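Local coordinates for protein thermospermine synthase (Medicago truncatula, PDB 6BQ6) that probably transfers an aminopropyl group from S-adenosyl 3-(methylsulfanyl)propylamine to spermidine, making thermospermine and S-methyl-5'-thioadenosine, at residues 82-87 with 112-117; 119-124 with 285-290; 89-94 with 258-263; 57-62 with 138-143. All coordinates share one frame; numbering follows the deposited sequence.

Contact 1: 82-87 with 112-117; sequences TDEFIY and EGSTAR. With TER (N-(3-amino-propyl)-N-(5-aminopropyl)-1,4-diaminobutane), chain F.
E84 and R117 form a salt bridge between the first turns of helices 84-98 and 114-120. The two side chains come from opposite directions, and R117 grips the carboxylate end-on with both terminal nitrogens. NH2 of R117 gives a nearly straight bond of 2.9 Å to OE2 of E84, in the guanidinium plane and on the syn lone pair. The second bond is more bent, with NH1 of R117 at 3.0 Å from OE1 of E84. The two planes are turned 47° apart, which lets only one of the bonds lie flat in the guanidinium. E84 reaches across because CG sits between the backbone N and the carbonyl carbon (chi1 61°) and the chain bends again at chi2.

Further hydrogen bonds tie down this pair. OE2 of E84 also binds H88, while NH1 of R117 binds N148. N148 also holds OG of S114, which lies 3.8 Å from OE2 of E84.

Packing is lighter. F85 CA approaches R117 NH2 at 4.4 Å, and the F85 ring turns elsewhere, to a cation-pi contact with R288 and to F224 of the second subunit.

The bound thermospermine runs past Y87, whose OH is 3.7 Å from ligand atom C6. Y87 OH and T115 OG1 each hydrogen-bond a different oxygen of D181, the predicted proton acceptor.

G113 sits at the N-cap position before helix 114-120, with a positive phi (99°) that suits glycine. This glycine-rich turn into a helix is consistent with the loop of Rossmann-like AdoMet-dependent enzymes, here beside the polyamine pocket.

Contact 2: 119-124 with 285-290; sequences LLRHKT and EENRYL
R121 of segment 119-124 reaches to the loop before helix 292-298 and meets N287 and E285 there. The tight part is at the guanidinium. OD1 of N287 receives two weak hydrogen bonds, from NH1 of R121 at 2.8 Å and from NH2 of R121 at 3.0 Å. NH2 of R121 makes a third weak bond, to the backbone O of E285 at 3.1 Å. All three are bent, the NH1 bond at 129°. A kink at chi3 (57°) turns the guanidinium so that its edge faces these oxygens. The amide of N287 stands steeply to it, with the planes 74° apart. The amide is also held from its other end, as ND2 of N287 donates to the backbone O of L290 at 3.3 Å.

The outer side is looser. E285 and E286 are exposed. CB of E285 comes only to 4.1 Å from R121 NH2, and the carboxylate of E285 makes no contact with the guanidinium. The CB of E286 is directed away from R121, and its carboxylate makes a salt bridge to K303 of the second subunit.

R121 finds its charge partner within its own part of the chain, in a salt bridge with E118, and NH2 also binds the backbone O of I284. The loop thus offers the arginine neutral oxygens. Across the contact the arginine is held by weak bonds to such oxygens; its charge is probably balanced mainly by E118.

Contact 3: 89-94 with 258-263; sequences ECLVHP and WGWVLA. With TER (N-(3-amino-propyl)-N-(5-aminopropyl)-1,4-diaminobutane), chain F.
W260 turns its indole beside its own backbone N (chi1 -55°), which lays one face of the ring against C90 and L91. In C90 the sulfur also lies beside the backbone N, leaving CB to meet the face directly. CB of C90 sits 3.5 Å from the centroid of the six-membered ring of W260, only 11° off the normal, a CH-pi contact. SG of C90 approaches the same ring obliquely, at 4.4 Å from the centroid. L91 crosses the indole at about a right angle and serves the pyrrole end. Its CD1 is 3.7 Å from CD1 of W260.

These residues pack helix 84-98 on strand 256-264 of the seven-stranded mixed sheet. The sheet has strand order 3-2-1-4-5-7-6, as in the Rossmann-like AdoMet methyltransferase fold, and 256-264 is its antiparallel strand. The local helix and strand axes run 15° apart in the same direction. Further along, P94 CB reaches L262 CD1 at 4.4 Å, a looser apolar contact.

The opposite face of W260 meets W258 CD1, and Y87 also touches this indole. With the indole of W260 cut back to an alanine, a gap is likely to open between helix and strand, and Y87 and W258 would lose the ring on which they pack.

W258 belongs to the polyamine pocket. Thermospermine lies over one face of its ring, with C8 of the ligand 3.6 Å from W258 CZ2. NE1 of W258 is hydrogen-bonded to Q217, another pocket residue.

Contact 4: 57-62 with 138-143; sequences QDIALL and VEFCKS
F140 of helix 135-144 is met by I59 and L61 of strand 58-64. I59 works from above the ring. Its CG2 methyl lies 4.0 Å from the F140 centroid and 14° off the normal, a CH-pi contact, displaced a little toward the rim. L61 comes to the edge instead, with CB 3.8 Å from CZ of F140 and close to the ring plane. One ring is thus held at face and edge by two residues of one strand. F140 reaches them because its CG stands anti to the backbone N (chi1 -177°), which carries the ring off the helix toward the strand. No hydrogen bond joins the two segments, and all three residues are buried.

A second shell surrounds them. The rings of H50 and Y144 also meet F140. V137 and L73 touch I59, while L49 and L145 touch L61. Backbone bonds of I59 to G52 and of L61 to L49 and H50 fix the strand in its sheet. Were F140 a serine, I59 and L61 would probably face a gap and the hold of the helix on the sheet would weaken.

Just before the strand, Q57 is an adenosine-binding residue, though no adenosine is bound to this chain in the model. Its NE2 is hydrogen-bonded to D134, just before helix 135-144. Further along the strand, L62 packs on C29 of the third subunit.

The contact joins the N-terminal four-stranded antiparallel sheet to the Rossmann-like domain. This two-domain architecture is typical of the spermidine synthase family, and the adenosine site lies beside the joint.

In the fold
Contacts 1, 2 and 3 cluster, with centres about 11 to 14 Å apart. Contacts 1 and 3 share helix 84-98, and contacts 1 and 2 share helix 114-120. F85 packs on R288 and Y289, and E89 accepts probable hydrogen bonds from the backbone N of both. Contact 4 lies further out, its centre about 24 Å from those of contacts 2 and 3; it touches contact 1 through E112 on C141, with centres about 14 Å apart. Along the chain, contact 1 falls within the span of contact 4 and closes before contact 2 opens; contact 3 crosses all the others. Contacts 1 and 3 border the polyamine pocket, contact 2 lies away from it, and contact 4 joins the two domains.

Contact 1: 82-87 with 112-117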
# COMPACT_ATOMS: atom_id res chain seq x y z
N THR B 82 -17.40 -14.17 6.22
CA THR B 82 -17.27 -14.62 7.59
C THR B 82 -18.18 -13.83 8.53
O THR B 82 -18.51 -14.34 9.58
CB THR B 82 -15.84 -14.50 8.13
OG1 THR B 82 -15.33 -13.17 7.90
CG2 THR B 82 -14.95 -15.51 7.46
N ASP B 83 -18.48 -12.57 8.23
CA ASP B 83 -19.20 -11.75 9.16
C ASP B 83 -20.41 -10.99 8.65
O ASP B 83 -21.00 -10.23 9.44
CB ASP B 83 -18.27 -10.80 9.95
CG ASP B 83 -17.49 -9.83 9.10
OD1 ASP B 83 -17.89 -9.54 7.97
OD2 ASP B 83 -16.44 -9.34 9.58
N GLU B 84 -20.81 -11.18 7.41
CA GLU B 84 -22.03 -10.52 6.95
C GLU B 84 -23.27 -10.86 7.78
O GLU B 84 -24.19 -10.06 7.85
CB GLU B 84 -22.28 -10.72 5.45
CG GLU B 84 -22.48 -12.15 5.01
CD GLU B 84 -23.90 -12.69 5.10
OE1 GLU B 84 -24.09 -13.84 4.67
OE2 GLU B 84 -24.82 -12.04 5.62
N PHE B 85 -23.29 -12.04 8.39
CA PHE B 85 -24.40 -12.44 9.28
C PHE B 85 -24.64 -11.39 10.38
O PHE B 85 -25.76 -11.20 10.82
CB PHE B 85 -24.21 -13.85 9.85
CG PHE B 85 -23.18 -13.96 10.95
CD1 PHE B 85 -23.53 -13.78 12.24
CD2 PHE B 85 -21.86 -14.22 10.66
CE1 PHE B 85 -22.60 -13.88 13.27
CE2 PHE B 85 -20.92 -14.33 11.68
CZ PHE B 85 -21.29 -14.14 12.98
N ILE B 86 -23.56 -10.73 10.85
CA ILE B 86 -23.72 -9.73 11.88
C ILE B 86 -24.54 -8.54 11.34
O ILE B 86 -25.49 -8.11 11.99
CB ILE B 86 -22.37 -9.24 12.41
CG1 ILE B 86 -21.55 -10.42 12.94
CG2 ILE B 86 -22.54 -8.19 13.51
CD1 ILE B 86 -20.18 -10.01 13.39
N TYR B 87 -24.14 -8.00 10.18
CA TYR B 87 -24.80 -6.86 9.62
C TYR B 87 -26.26 -7.24 9.31
O TYR B 87 -27.17 -6.47 9.59
CB TYR B 87 -24.06 -6.40 8.34
CG TYR B 87 -24.82 -5.35 7.58
CD1 TYR B 87 -24.63 -3.99 7.83
CD2 TYR B 87 -25.71 -5.71 6.58
CE1 TYR B 87 -25.37 -3.03 7.13
CE2 TYR B 87 -26.45 -4.78 5.90
CZ TYR B 87 -26.26 -3.44 6.16
OH TYR B 87 -26.98 -2.50 5.45
N GLU B 112 -28.13 -8.08 -2.53
CA GLU B 112 -27.28 -9.26 -2.33
C GLU B 112 -28.06 -10.51 -1.99
O GLU B 112 -27.59 -11.64 -2.22
CB GLU B 112 -26.27 -8.98 -1.22
CG GLU B 112 -25.48 -7.73 -1.45
CD GLU B 112 -24.64 -7.34 -0.24
OE1 GLU B 112 -24.31 -8.23 0.59
OE2 GLU B 112 -24.34 -6.11 -0.13
N GLY B 113 -29.25 -10.32 -1.43
CA GLY B 113 -30.12 -11.39 -1.03
C GLY B 113 -30.05 -11.71 0.45
O GLY B 113 -30.85 -12.49 0.94
N SER B 114 -29.07 -11.14 1.17
CA SER B 114 -28.87 -11.47 2.55
C SER B 114 -29.91 -10.90 3.50
O SER B 114 -30.30 -11.50 4.49
CB SER B 114 -27.46 -11.14 3.01
OG SER B 114 -26.52 -11.82 2.24
N THR B 115 -30.36 -9.68 3.21
CA THR B 115 -31.44 -9.09 3.94
C THR B 115 -32.70 -9.90 3.77
O THR B 115 -33.36 -10.20 4.74
CB THR B 115 -31.60 -7.64 3.49
OG1 THR B 115 -30.39 -6.96 3.81
CG2 THR B 115 -32.74 -6.97 4.16
N ALA B 116 -33.01 -10.23 2.52
CA ALA B 116 -34.14 -11.07 2.22
C ALA B 116 -34.02 -12.42 2.97
O ALA B 116 -34.98 -12.87 3.56
CB ALA B 116 -34.24 -11.32 0.73
N ARG B 117 -32.84 -13.01 2.92
CA ARG B 117 -32.60 -14.30 3.60
C ARG B 117 -32.99 -14.22 5.08
O ARG B 117 -33.72 -15.08 5.61
CB ARG B 117 -31.12 -14.68 3.48
CG ARG B 117 -30.79 -15.96 4.20
CD ARG B 117 -29.31 -16.09 4.30
NE ARG B 117 -28.73 -15.17 5.28
CZ ARG B 117 -27.63 -14.44 5.10
NH1 ARG B 117 -26.99 -14.41 3.94
NH2 ARG B 117 -27.16 -13.71 6.14
N1 TER F . -26.25 -1.27 -1.93
C2 TER F . -26.57 -2.30 -0.97
C3 TER F . -26.52 -1.72 0.45
C4 TER F . -25.13 -1.37 0.90
N5 TER F . -25.12 -1.08 2.32
C6 TER F . -24.20 -1.77 3.19
C7 TER F . -23.71 -0.87 4.31
C8 TER F . -22.39 -1.40 4.83
N9 TER F . -21.25 -0.89 4.10
C10 TER F . -19.94 -1.35 4.48
C11 TER F . -18.82 -0.36 4.21
C12 TER F . -17.58 -0.84 4.97
C13 TER F . -16.30 -0.15 4.53
N14 TER F . -16.52 1.26 4.26

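Contact 2: 119-124 with 285-290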
# COMPACT_ATOMS: atom_id res chain seq x y z
N LEU B 119 -34.96 -11.96 6.64
CA LEU B 119 -36.40 -11.74 6.72
C LEU B 119 -37.20 -13.02 6.54
O LEU B 119 -38.15 -13.25 7.28
CB LEU B 119 -36.86 -10.76 5.66
CG LEU B 119 -36.43 -9.29 5.92
CD1 LEU B 119 -36.39 -8.45 4.66
CD2 LEU B 119 -37.29 -8.65 6.98
N LEU B 120 -36.78 -13.84 5.60
CA LEU B 120 -37.50 -15.10 5.29
C LEU B 120 -37.35 -16.19 6.36
O LEU B 120 -38.06 -17.18 6.34
CB LEU B 120 -37.04 -15.61 3.93
CG LEU B 120 -37.52 -14.69 2.78
CD1 LEU B 120 -36.71 -15.00 1.54
CD2 LEU B 120 -39.00 -14.80 2.42
N ARG B 121 -36.42 -16.02 7.29
CA ARG B 121 -36.36 -16.86 8.48
C ARG B 121 -37.53 -16.67 9.42
O ARG B 121 -37.75 -17.50 10.26
CB ARG B 121 -35.04 -16.66 9.24
CG ARG B 121 -33.84 -17.11 8.41
CD ARG B 121 -32.51 -16.86 9.13
NE ARG B 121 -32.46 -17.52 10.43
CZ ARG B 121 -31.82 -17.08 11.51
NH1 ARG B 121 -31.17 -15.94 11.54
NH2 ARG B 121 -31.88 -17.78 12.61
N HIS B 122 -38.25 -15.55 9.31
CA HIS B 122 -39.40 -15.30 10.15
C HIS B 122 -40.62 -16.03 9.65
O HIS B 122 -41.09 -15.76 8.56
CB HIS B 122 -39.65 -13.81 10.22
CG HIS B 122 -38.69 -13.11 11.11
ND1 HIS B 122 -39.05 -12.63 12.35
CD2 HIS B 122 -37.38 -12.76 10.94
CE1 HIS B 122 -38.01 -12.04 12.92
NE2 HIS B 122 -36.98 -12.12 12.09
N LYS B 123 -41.18 -16.90 10.49
CA LYS B 123 -42.38 -17.63 10.05
C LYS B 123 -43.62 -16.79 9.86
O LYS B 123 -44.52 -17.23 9.14
CB LYS B 123 -42.66 -18.81 11.01
CG LYS B 123 -41.60 -19.85 10.88
CD LYS B 123 -41.72 -20.94 11.93
CE LYS B 123 -41.31 -20.45 13.31
NZ LYS B 123 -41.15 -21.62 14.27
N THR B 124 -43.68 -15.60 10.48
CA THR B 124 -44.82 -14.71 10.29
C THR B 124 -44.91 -14.13 8.87
O THR B 124 -46.00 -13.71 8.40
CB THR B 124 -44.78 -13.54 11.32
OG1 THR B 124 -43.57 -12.78 11.15
CG2 THR B 124 -44.77 -14.07 12.75
N GLU B 285 -34.39 -21.65 13.01
CA GLU B 285 -32.98 -21.79 13.44
C GLU B 285 -32.51 -20.69 14.41
O GLU B 285 -33.17 -19.68 14.65
CB GLU B 285 -32.04 -21.88 12.24
CG GLU B 285 -32.25 -23.12 11.39
CD GLU B 285 -31.04 -23.45 10.52
OE1 GLU B 285 -31.10 -23.13 9.31
OE2 GLU B 285 -30.05 -24.01 11.05
N GLU B 286 -31.35 -20.94 15.00
CA GLU B 286 -30.76 -20.05 15.98
C GLU B 286 -30.03 -18.95 15.25
O GLU B 286 -29.29 -19.22 14.33
CB GLU B 286 -29.73 -20.79 16.82
CG GLU B 286 -30.31 -21.48 18.03
CD GLU B 286 -30.19 -20.59 19.26
OE1 GLU B 286 -31.22 -19.94 19.59
OE2 GLU B 286 -29.05 -20.50 19.86
N ASN B 287 -30.21 -17.72 15.71
CA ASN B 287 -29.34 -16.61 15.28
C ASN B 287 -27.91 -16.88 15.71
O ASN B 287 -27.68 -17.52 16.74
CB ASN B 287 -29.81 -15.30 15.90
CG ASN B 287 -31.08 -14.77 15.27
OD1 ASN B 287 -31.49 -15.22 14.22
ND2 ASN B 287 -31.67 -13.77 15.89
N ARG B 288 -26.98 -16.43 14.89
CA ARG B 288 -25.54 -16.58 15.13
C ARG B 288 -25.02 -15.40 15.96
O ARG B 288 -24.11 -15.57 16.78
CB ARG B 288 -24.83 -16.71 13.78
CG ARG B 288 -25.23 -17.98 13.02
CD ARG B 288 -24.77 -17.98 11.54
NE ARG B 288 -23.31 -18.04 11.50
CZ ARG B 288 -22.52 -17.79 10.47
NH1 ARG B 288 -23.02 -17.44 9.27
NH2 ARG B 288 -21.20 -17.88 10.63
N TYR B 289 -25.56 -14.20 15.75
CA TYR B 289 -25.03 -13.00 16.40
C TYR B 289 -25.97 -12.52 17.50
O TYR B 289 -25.53 -12.17 18.58
CB TYR B 289 -24.81 -11.84 15.42
CG TYR B 289 -24.23 -10.65 16.14
CD1 TYR B 289 -22.94 -10.65 16.59
CD2 TYR B 289 -25.03 -9.54 16.41
CE1 TYR B 289 -22.43 -9.54 17.30
CE2 TYR B 289 -24.54 -8.48 17.08
CZ TYR B 289 -23.30 -8.48 17.54
OH TYR B 289 -22.87 -7.37 18.25
N LEU B 290 -27.25 -12.45 17.20
CA LEU B 290 -28.16 -11.65 17.98
C LEU B 290 -29.02 -12.51 18.94
O LEU B 290 -29.71 -13.42 18.49
CB LEU B 290 -29.04 -10.88 17.00
CG LEU B 290 -29.76 -9.73 17.64
CD1 LEU B 290 -28.89 -8.50 17.83
CD2 LEU B 290 -30.95 -9.41 16.77

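Contact 3: 89-94 with 258-263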
# COMPACT_ATOMS: atom_id res chain seq x y z
N GLU B 89 -28.24 -9.81 10.42
CA GLU B 89 -29.06 -10.07 11.60
C GLU B 89 -29.41 -8.79 12.35
O GLU B 89 -30.55 -8.61 12.76
CB GLU B 89 -28.39 -11.03 12.56
CG GLU B 89 -28.41 -12.49 12.10
CD GLU B 89 -27.89 -13.44 13.14
OE1 GLU B 89 -27.75 -13.07 14.35
OE2 GLU B 89 -27.63 -14.62 12.78
N CYS B 90 -28.42 -7.90 12.51
CA CYS B 90 -28.68 -6.60 13.16
C CYS B 90 -29.64 -5.71 12.38
O CYS B 90 -30.48 -5.05 13.00
CB CYS B 90 -27.42 -5.81 13.43
SG CYS B 90 -26.41 -6.54 14.75
N LEU B 91 -29.54 -5.72 11.06
CA LEU B 91 -30.40 -4.91 10.21
C LEU B 91 -31.85 -5.37 10.29
O LEU B 91 -32.75 -4.56 10.31
CB LEU B 91 -29.99 -4.97 8.75
CG LEU B 91 -30.85 -4.29 7.65
CD1 LEU B 91 -30.92 -2.78 7.91
CD2 LEU B 91 -30.34 -4.61 6.29
N VAL B 92 -32.07 -6.69 10.34
CA VAL B 92 -33.40 -7.30 10.18
C VAL B 92 -34.13 -7.65 11.46
O VAL B 92 -35.29 -7.25 11.66
CB VAL B 92 -33.31 -8.55 9.26
CG1 VAL B 92 -34.59 -9.35 9.27
CG2 VAL B 92 -32.94 -8.10 7.83
N HIS B 93 -33.46 -8.37 12.36
CA HIS B 93 -34.22 -8.98 13.44
C HIS B 93 -34.84 -8.08 14.47
O HIS B 93 -36.00 -8.30 14.84
CB HIS B 93 -33.44 -10.13 14.05
CG HIS B 93 -33.14 -11.19 13.05
ND1 HIS B 93 -34.11 -11.71 12.23
CD2 HIS B 93 -31.99 -11.79 12.68
CE1 HIS B 93 -33.59 -12.56 11.39
NE2 HIS B 93 -32.30 -12.64 11.64
N PRO B 94 -34.11 -7.05 14.93
CA PRO B 94 -34.71 -6.17 15.93
C PRO B 94 -36.04 -5.56 15.44
O PRO B 94 -37.03 -5.56 16.20
CB PRO B 94 -33.63 -5.11 16.13
CG PRO B 94 -32.36 -5.84 15.89
CD PRO B 94 -32.67 -6.74 14.72
N TRP B 258 -20.62 -0.44 13.14
CA TRP B 258 -21.65 -0.01 12.23
C TRP B 258 -22.97 0.27 12.95
O TRP B 258 -23.26 -0.32 14.01
CB TRP B 258 -21.87 -1.11 11.16
CG TRP B 258 -22.25 -0.53 9.88
CD1 TRP B 258 -23.51 -0.41 9.31
CD2 TRP B 258 -21.37 0.17 9.02
NE1 TRP B 258 -23.42 0.29 8.13
CE2 TRP B 258 -22.13 0.68 7.94
CE3 TRP B 258 -19.99 0.46 9.06
CZ2 TRP B 258 -21.52 1.40 6.89
CZ3 TRP B 258 -19.44 1.23 8.03
CH2 TRP B 258 -20.19 1.68 7.00
N GLY B 259 -23.81 1.11 12.36
CA GLY B 259 -25.04 1.49 13.00
C GLY B 259 -26.30 1.22 12.20
O GLY B 259 -26.26 1.10 10.97
N TRP B 260 -27.38 1.19 12.94
CA TRP B 260 -28.74 1.08 12.40
C TRP B 260 -29.65 1.88 13.26
O TRP B 260 -29.35 2.19 14.43
CB TRP B 260 -29.23 -0.40 12.43
CG TRP B 260 -28.31 -1.33 11.73
CD1 TRP B 260 -28.35 -1.73 10.40
CD2 TRP B 260 -27.19 -2.01 12.29
NE1 TRP B 260 -27.33 -2.58 10.12
CE2 TRP B 260 -26.57 -2.74 11.25
CE3 TRP B 260 -26.61 -2.06 13.57
CZ2 TRP B 260 -25.44 -3.50 11.46
CZ3 TRP B 260 -25.50 -2.82 13.74
CH2 TRP B 260 -24.90 -3.50 12.70
N VAL B 261 -30.79 2.26 12.70
CA VAL B 261 -31.78 2.98 13.47
C VAL B 261 -33.16 2.39 13.21
O VAL B 261 -33.59 2.31 12.05
CB VAL B 261 -31.79 4.46 13.12
CG1 VAL B 261 -32.79 5.24 13.98
CG2 VAL B 261 -30.39 5.11 13.24
N LEU B 262 -33.87 2.03 14.31
CA LEU B 262 -35.30 1.73 14.30
C LEU B 262 -36.14 2.96 14.50
O LEU B 262 -35.79 3.82 15.30
CB LEU B 262 -35.71 0.82 15.44
CG LEU B 262 -35.00 -0.49 15.61
CD1 LEU B 262 -35.56 -1.24 16.79
CD2 LEU B 262 -35.17 -1.30 14.35
N ALA B 263 -37.25 3.04 13.79
CA ALA B 263 -38.18 4.16 13.95
C ALA B 263 -39.62 3.65 13.83
O ALA B 263 -39.94 2.83 12.99
CB ALA B 263 -37.89 5.25 12.93
N1 TER F . -26.25 -1.27 -1.93
C2 TER F . -26.57 -2.30 -0.97
C3 TER F . -26.52 -1.72 0.45
C4 TER F . -25.13 -1.37 0.90
N5 TER F . -25.12 -1.08 2.32
C6 TER F . -24.20 -1.77 3.19
C7 TER F . -23.71 -0.87 4.31
C8 TER F . -22.39 -1.40 4.83
N9 TER F . -21.25 -0.89 4.10
C10 TER F . -19.94 -1.35 4.48
C11 TER F . -18.82 -0.36 4.21
C12 TER F . -17.58 -0.84 4.97
C13 TER F . -16.30 -0.15 4.53
N14 TER F . -16.52 1.26 4.26

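Contact 4: 57-62 with 138-143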
# COMPACT_ATOMS: atom_id res chain seq x y z
N GLN B 57 -22.26 0.93 -11.16
CA GLN B 57 -21.13 0.56 -10.28
C GLN B 57 -20.40 -0.69 -10.75
O GLN B 57 -21.00 -1.54 -11.38
CB GLN B 57 -21.63 0.33 -8.83
CG GLN B 57 -22.63 -0.80 -8.72
CD GLN B 57 -23.59 -0.65 -7.54
OE1 GLN B 57 -23.19 -0.19 -6.47
NE2 GLN B 57 -24.83 -1.05 -7.74
N ASP B 58 -19.09 -0.76 -10.48
CA ASP B 58 -18.29 -1.95 -10.68
C ASP B 58 -18.58 -2.95 -9.57
O ASP B 58 -18.92 -2.56 -8.48
CB ASP B 58 -16.78 -1.65 -10.66
CG ASP B 58 -16.32 -0.78 -11.84
OD1 ASP B 58 -17.09 -0.58 -12.82
OD2 ASP B 58 -15.18 -0.27 -11.76
N ILE B 59 -18.46 -4.22 -9.91
CA ILE B 59 -18.85 -5.32 -9.05
C ILE B 59 -17.69 -6.28 -9.04
O ILE B 59 -17.17 -6.59 -10.09
CB ILE B 59 -20.09 -6.04 -9.63
CG1 ILE B 59 -21.22 -5.01 -9.85
CG2 ILE B 59 -20.49 -7.16 -8.68
CD1 ILE B 59 -22.29 -5.40 -10.83
N ALA B 60 -17.27 -6.75 -7.87
CA ALA B 60 -16.15 -7.70 -7.74
C ALA B 60 -16.46 -8.66 -6.60
O ALA B 60 -17.07 -8.26 -5.60
CB ALA B 60 -14.84 -6.97 -7.47
N LEU B 61 -16.17 -9.94 -6.80
CA LEU B 61 -16.20 -10.93 -5.74
C LEU B 61 -14.80 -11.49 -5.53
O LEU B 61 -14.19 -12.06 -6.46
CB LEU B 61 -17.19 -12.03 -6.07
CG LEU B 61 -17.49 -13.03 -4.96
CD1 LEU B 61 -18.29 -12.47 -3.78
CD2 LEU B 61 -18.19 -14.25 -5.55
N LEU B 62 -14.29 -11.28 -4.32
CA LEU B 62 -12.91 -11.61 -3.99
C LEU B 62 -12.91 -12.77 -3.06
O LEU B 62 -13.75 -12.84 -2.22
CB LEU B 62 -12.23 -10.43 -3.30
CG LEU B 62 -12.37 -9.11 -4.05
CD1 LEU B 62 -11.63 -8.01 -3.30
CD2 LEU B 62 -11.85 -9.19 -5.47
N VAL B 138 -28.26 -7.67 -8.46
CA VAL B 138 -29.18 -8.73 -8.04
C VAL B 138 -28.83 -10.01 -8.75
O VAL B 138 -28.73 -11.07 -8.14
CB VAL B 138 -30.65 -8.37 -8.33
CG1 VAL B 138 -31.56 -9.55 -8.04
CG2 VAL B 138 -31.01 -7.19 -7.46
N GLU B 139 -28.68 -9.90 -10.06
CA GLU B 139 -28.45 -11.12 -10.85
C GLU B 139 -27.08 -11.73 -10.54
O GLU B 139 -26.96 -12.96 -10.47
CB GLU B 139 -28.62 -10.80 -12.33
CG GLU B 139 -30.09 -10.59 -12.72
CD GLU B 139 -30.95 -11.85 -12.57
OE1 GLU B 139 -30.45 -12.99 -12.73
OE2 GLU B 139 -32.13 -11.72 -12.21
N PHE B 140 -26.09 -10.87 -10.30
CA PHE B 140 -24.76 -11.33 -9.90
C PHE B 140 -24.87 -12.13 -8.61
O PHE B 140 -24.38 -13.25 -8.52
CB PHE B 140 -23.83 -10.17 -9.71
CG PHE B 140 -22.44 -10.59 -9.37
CD1 PHE B 140 -21.59 -10.99 -10.35
CD2 PHE B 140 -22.03 -10.66 -8.07
CE1 PHE B 140 -20.32 -11.44 -10.05
CE2 PHE B 140 -20.75 -11.10 -7.75
CZ PHE B 140 -19.89 -11.48 -8.73
N CYS B 141 -25.52 -11.55 -7.61
CA CYS B 141 -25.60 -12.19 -6.29
C CYS B 141 -26.47 -13.44 -6.32
O CYS B 141 -26.19 -14.40 -5.66
CB CYS B 141 -26.06 -11.20 -5.25
SG CYS B 141 -24.83 -9.91 -4.98
N LYS B 142 -27.55 -13.41 -7.10
CA LYS B 142 -28.39 -14.58 -7.23
C LYS B 142 -27.59 -15.79 -7.73
O LYS B 142 -27.85 -16.95 -7.34
CB LYS B 142 -29.53 -14.29 -8.18
CG LYS B 142 -30.50 -15.42 -8.29
CD LYS B 142 -31.83 -14.93 -8.88
CE LYS B 142 -32.80 -16.10 -8.98
NZ LYS B 142 -34.24 -15.69 -8.84
N SER B 143 -26.63 -15.51 -8.58
CA SER B 143 -25.76 -16.56 -9.12
C SER B 143 -24.56 -16.93 -8.26
O SER B 143 -24.17 -18.12 -8.17
CB SER B 143 -25.29 -16.18 -10.53
OG SER B 143 -26.23 -16.69 -11.46